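Local coordinates for protein activating signal cointegrator 1 complex subunit 2 (Homo sapiens, PDB 6YXQ) that binds polyubiquitinated proteins and, as a component of the ASCC complex, recruits ASCC3 and ALKBH3 to sites of DNA damage, at residues B[281-286]-B[324-329]; B[329-334]-B[355-360]. One frame throughout, in Å; residues are numbered along the deposited sequence.

Interaction 1 and interaction 2 lie in series along the chain, the first closing before the second opens, and together they join three successive helices of the C-terminal half of this fragment. Helix 306-340 is common to both: its residues 324-329 face helix 279-300, and the next turns, 329-334, face helix 348-359, with I329 belonging to both ranges. The centres are about 9 Å apart, and the two contacts meet directly where F327 CZ lies 4.0 Å from I357 CG2. The pair illustrates how one long helix in a largely helical fold serves neighbours before and after it in sequence, making a continuous apolar core.

Interaction 1: B[281-286]-B[324-329]; sequences YRLASF and MEIFHI
An antiparallel hairpin of two consecutive helices, 279-300 and 306-340, is packed together here by L283 against I326 and F327. It illustrates how, in this helical part of the chain, one branched leucine can bridge two adjacent residues of the next helix. Between the two segments the CA atoms of L283 and F327 are the closest, 7.7 Å apart, and the contact is wholly apolar. With its CG turned between the backbone N and the carbonyl carbon (chi1 84°), L283 sends its two methyls to different partners. CD2 approaches the CG2 branch of I326 at 4.0 Å, whereas CD1 comes to the CB of F327 at 4.2 Å. The F327 ring meets the leucine at its edge, L283 CG lying near the ring plane, and neither face of the ring is used by this side chain. F327 itself stretches CG anti to its backbone N (chi1 -173°), carrying the ring past the leucine toward other aromatic groups.

Within 281-286, the backbone oxygen of Y281 is held by two donors from one residue: S285 N at 2.9 Å, the ordinary helical bond, and S285 OG at 2.6 Å. That hydroxyl also sits over the centre of the Y281 ring, on one face, 3.8 Å above its plane.

The surroundings complete the buried core. L260 and W261 of helix 243-266 pack against I326, while F367 and Y371 of helix 365-374 both meet the F327 ring edge-to-face. A284 also touches F367, so the hairpin is packed between an earlier helix and a later one.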
# COMPACT_ATOMS: atom_id res chain seq x y z
N TYR B 281 25.68 11.07 -10.34
CA TYR B 281 27.01 10.46 -10.29
C TYR B 281 27.03 9.26 -9.35
O TYR B 281 27.68 8.25 -9.65
CB TYR B 281 28.06 11.49 -9.85
CG TYR B 281 29.40 10.84 -9.54
CD1 TYR B 281 30.16 10.27 -10.55
CD2 TYR B 281 29.87 10.75 -8.24
CE1 TYR B 281 31.36 9.65 -10.28
CE2 TYR B 281 31.08 10.14 -7.96
CZ TYR B 281 31.82 9.59 -8.98
OH TYR B 281 33.02 8.98 -8.71
N ARG B 282 26.34 9.35 -8.22
CA ARG B 282 26.39 8.27 -7.25
C ARG B 282 25.83 6.98 -7.83
O ARG B 282 26.41 5.90 -7.65
CB ARG B 282 25.65 8.67 -5.97
CG ARG B 282 26.52 9.44 -4.98
CD ARG B 282 27.69 8.61 -4.51
NE ARG B 282 27.29 7.60 -3.53
CZ ARG B 282 27.10 7.84 -2.23
NH1 ARG B 282 27.27 9.07 -1.76
NH2 ARG B 282 26.75 6.86 -1.42
N LEU B 283 24.74 7.07 -8.58
CA LEU B 283 24.18 5.85 -9.15
C LEU B 283 24.97 5.38 -10.36
O LEU B 283 25.06 4.18 -10.60
CB LEU B 283 22.70 6.02 -9.49
CG LEU B 283 22.18 6.63 -10.78
CD1 LEU B 283 22.09 5.59 -11.88
CD2 LEU B 283 20.82 7.21 -10.51
N ALA B 284 25.58 6.30 -11.11
CA ALA B 284 26.45 5.89 -12.20
C ALA B 284 27.64 5.09 -11.69
O ALA B 284 27.95 4.00 -12.20
CB ALA B 284 26.92 7.12 -12.98
N SER B 285 28.32 5.61 -10.66
CA SER B 285 29.48 4.91 -10.14
C SER B 285 29.08 3.63 -9.42
O SER B 285 29.80 2.63 -9.48
CB SER B 285 30.28 5.82 -9.22
OG SER B 285 29.40 6.66 -8.52
N PHE B 286 27.93 3.64 -8.73
CA PHE B 286 27.42 2.40 -8.16
C PHE B 286 27.18 1.37 -9.24
O PHE B 286 27.49 0.19 -9.05
CB PHE B 286 26.13 2.65 -7.38
CG PHE B 286 25.43 1.39 -6.97
CD1 PHE B 286 25.80 0.73 -5.81
CD2 PHE B 286 24.41 0.86 -7.74
CE1 PHE B 286 25.16 -0.44 -5.43
CE2 PHE B 286 23.77 -0.31 -7.37
CZ PHE B 286 24.15 -0.96 -6.21
N MSE B 324 18.85 3.40 -14.65
CA MSE B 324 19.04 4.32 -15.76
C MSE B 324 17.83 5.21 -16.00
O MSE B 324 17.96 6.38 -16.39
CB MSE B 324 19.38 3.57 -17.04
CG MSE B 324 20.86 3.31 -17.20
SE MSE B 324 21.24 1.47 -16.90
CE MSE B 324 20.83 0.83 -18.69
N GLU B 325 16.64 4.66 -15.77
CA GLU B 325 15.43 5.46 -15.89
C GLU B 325 15.40 6.56 -14.84
O GLU B 325 15.00 7.70 -15.13
CB GLU B 325 14.19 4.57 -15.81
CG GLU B 325 14.11 3.59 -16.96
CD GLU B 325 12.89 2.69 -16.91
OE1 GLU B 325 12.44 2.34 -15.80
OE2 GLU B 325 12.38 2.33 -18.00
N ILE B 326 15.83 6.25 -13.62
CA ILE B 326 15.96 7.28 -12.59
C ILE B 326 16.91 8.37 -13.05
O ILE B 326 16.60 9.58 -12.96
CB ILE B 326 16.43 6.64 -11.26
CG1 ILE B 326 15.33 5.75 -10.69
CG2 ILE B 326 16.81 7.71 -10.25
CD1 ILE B 326 15.80 4.86 -9.57
N PHE B 327 18.09 7.97 -13.53
CA PHE B 327 19.08 8.91 -14.03
C PHE B 327 18.47 9.85 -15.07
O PHE B 327 18.61 11.08 -14.98
CB PHE B 327 20.27 8.15 -14.64
CG PHE B 327 21.43 9.03 -15.05
CD1 PHE B 327 21.42 9.71 -16.27
CD2 PHE B 327 22.54 9.16 -14.23
CE1 PHE B 327 22.48 10.50 -16.65
CE2 PHE B 327 23.62 9.95 -14.61
CZ PHE B 327 23.59 10.63 -15.82
N HIS B 328 17.78 9.28 -16.05
CA HIS B 328 17.23 10.13 -17.10
C HIS B 328 16.10 11.01 -16.60
O HIS B 328 15.95 12.14 -17.07
CB HIS B 328 16.76 9.30 -18.28
CG HIS B 328 16.34 10.13 -19.45
ND1 HIS B 328 15.02 10.33 -19.77
CD2 HIS B 328 17.06 10.85 -20.33
CE1 HIS B 328 14.95 11.13 -20.83
NE2 HIS B 328 16.17 11.46 -21.18
N ILE B 329 15.28 10.52 -15.66
CA ILE B 329 14.20 11.34 -15.12
C ILE B 329 14.78 12.59 -14.46
O ILE B 329 14.30 13.71 -14.69
CB ILE B 329 13.34 10.53 -14.15
CG1 ILE B 329 12.49 9.51 -14.90
CG2 ILE B 329 12.43 11.42 -13.34
CD1 ILE B 329 11.80 8.52 -13.99

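Interaction 2: B[329-334]-B[355-360]; sequences IILNQI and LQIFSS
Apolar packing around L331 joins it to I357 and F358, tying helix 306-340 to helix 348-359, the next element of the helical bundle, which turns back across it. Between the two segments the backbones are nearest at L331 and I357, whose CA atoms are 8.7 Å apart. L331 is the middle of the contact: with CG anti to the backbone N (chi1 -171°), it directs both methyls at the opposing helix. CD1 touches the end of the extended I357 side chain, its CD1, at 4.0 Å, and the two side chains run past one another in opposite senses.

The aliphatic-aromatic part is made with F358, whose side chain lies about at a right angle to that of L331. L331 CD2 comes in at the edge of the ring, near its plane, 3.8 Å from F358 CE2. An alanine in place of L331 would lack both methyls, and the end of I357 and the CE2 edge of F358 would probably be left without the leucine, opening a gap between the two helices. The CB of F358 does not lead straight toward the other segment, yet its ring does come in close. Y371 of helix 365-374 lies against both L331 and F358, and F354 meets the F358 ring, so this joint is part of a wider aromatic cluster.

The side-chain hydrogen bonds belong to 355-360, toward the end of the short helix. Here two serines fold their hydroxyls back on the main chain. The oxygen of Q356 takes S360 N at 3.0 Å and also S359 OG at 2.6 Å. The S360 hydroxyl goes to the preceding turn as well: its OG donates to I357 O at 2.6 Å, from above the carbonyl plane.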
# COMPACT_ATOMS: atom_id res chain seq x y z
N ILE B 329 15.28 10.52 -15.66
CA ILE B 329 14.20 11.34 -15.12
C ILE B 329 14.78 12.59 -14.46
O ILE B 329 14.30 13.71 -14.69
CB ILE B 329 13.34 10.53 -14.15
CG1 ILE B 329 12.49 9.51 -14.90
CG2 ILE B 329 12.43 11.42 -13.34
CD1 ILE B 329 11.80 8.52 -13.99
N ILE B 330 15.84 12.41 -13.67
CA ILE B 330 16.47 13.55 -12.99
C ILE B 330 17.08 14.50 -14.00
O ILE B 330 16.90 15.73 -13.93
CB ILE B 330 17.52 13.06 -11.98
CG1 ILE B 330 16.89 12.16 -10.92
CG2 ILE B 330 18.18 14.25 -11.33
CD1 ILE B 330 17.89 11.56 -9.98
N LEU B 331 17.85 13.96 -14.95
CA LEU B 331 18.47 14.78 -15.98
C LEU B 331 17.43 15.63 -16.70
O LEU B 331 17.58 16.85 -16.84
CB LEU B 331 19.22 13.88 -16.97
CG LEU B 331 20.09 14.60 -18.00
CD1 LEU B 331 21.30 15.24 -17.32
CD2 LEU B 331 20.52 13.65 -19.10
N ASN B 332 16.36 14.99 -17.18
CA ASN B 332 15.31 15.70 -17.89
C ASN B 332 14.71 16.80 -17.03
O ASN B 332 14.62 17.96 -17.45
CB ASN B 332 14.23 14.73 -18.36
CG ASN B 332 13.12 15.43 -19.13
OD1 ASN B 332 13.28 15.76 -20.30
ND2 ASN B 332 12.00 15.66 -18.47
N GLN B 333 14.32 16.45 -15.79
CA GLN B 333 13.60 17.39 -14.94
C GLN B 333 14.42 18.63 -14.65
O GLN B 333 13.89 19.75 -14.64
CB GLN B 333 13.17 16.71 -13.64
CG GLN B 333 12.33 17.59 -12.74
CD GLN B 333 10.89 17.71 -13.20
OE1 GLN B 333 10.39 16.86 -13.95
NE2 GLN B 333 10.21 18.77 -12.77
N ILE B 334 15.73 18.49 -14.42
CA ILE B 334 16.51 19.65 -13.99
C ILE B 334 17.30 20.32 -15.11
O ILE B 334 17.87 21.40 -14.88
CB ILE B 334 17.45 19.30 -12.82
CG1 ILE B 334 18.63 18.48 -13.31
CG2 ILE B 334 16.68 18.56 -11.75
CD1 ILE B 334 19.34 17.75 -12.22
N LEU B 355 26.37 19.43 -18.80
CA LEU B 355 27.76 19.16 -19.16
C LEU B 355 28.57 18.68 -17.96
O LEU B 355 29.36 17.74 -18.07
CB LEU B 355 28.38 20.41 -19.77
CG LEU B 355 27.70 20.97 -21.03
CD1 LEU B 355 28.32 22.30 -21.43
CD2 LEU B 355 27.77 19.97 -22.18
N GLN B 356 28.37 19.31 -16.80
CA GLN B 356 29.09 18.90 -15.60
C GLN B 356 28.74 17.47 -15.21
O GLN B 356 29.63 16.66 -14.90
CB GLN B 356 28.75 19.86 -14.46
CG GLN B 356 29.45 19.56 -13.15
CD GLN B 356 29.60 20.80 -12.28
OE1 GLN B 356 29.96 21.87 -12.76
NE2 GLN B 356 29.32 20.65 -10.99
N ILE B 357 27.44 17.14 -15.22
CA ILE B 357 27.02 15.80 -14.86
C ILE B 357 27.74 14.77 -15.72
O ILE B 357 28.21 13.75 -15.21
CB ILE B 357 25.49 15.66 -14.99
CG1 ILE B 357 24.78 16.41 -13.87
CG2 ILE B 357 25.08 14.20 -14.95
CD1 ILE B 357 23.27 16.39 -14.00
N PHE B 358 27.84 15.03 -17.03
CA PHE B 358 28.47 14.00 -17.87
C PHE B 358 29.99 13.99 -17.76
O PHE B 358 30.62 12.92 -17.79
CB PHE B 358 28.01 14.15 -19.31
CG PHE B 358 26.66 13.53 -19.57
CD1 PHE B 358 26.55 12.18 -19.82
CD2 PHE B 358 25.50 14.29 -19.49
CE1 PHE B 358 25.31 11.60 -20.03
CE2 PHE B 358 24.27 13.72 -19.69
CZ PHE B 358 24.17 12.37 -19.97
N SER B 359 30.60 15.17 -17.59
CA SER B 359 32.04 15.23 -17.35
C SER B 359 32.42 14.43 -16.11
O SER B 359 33.53 13.88 -16.04
CB SER B 359 32.47 16.68 -17.20
OG SER B 359 31.98 17.23 -15.98
N SER B 360 31.54 14.36 -15.11
CA SER B 360 31.89 13.66 -13.88
C SER B 360 31.81 12.15 -14.01
O SER B 360 32.25 11.44 -13.10
CB SER B 360 31.00 14.13 -12.72
OG SER B 360 29.62 14.09 -13.05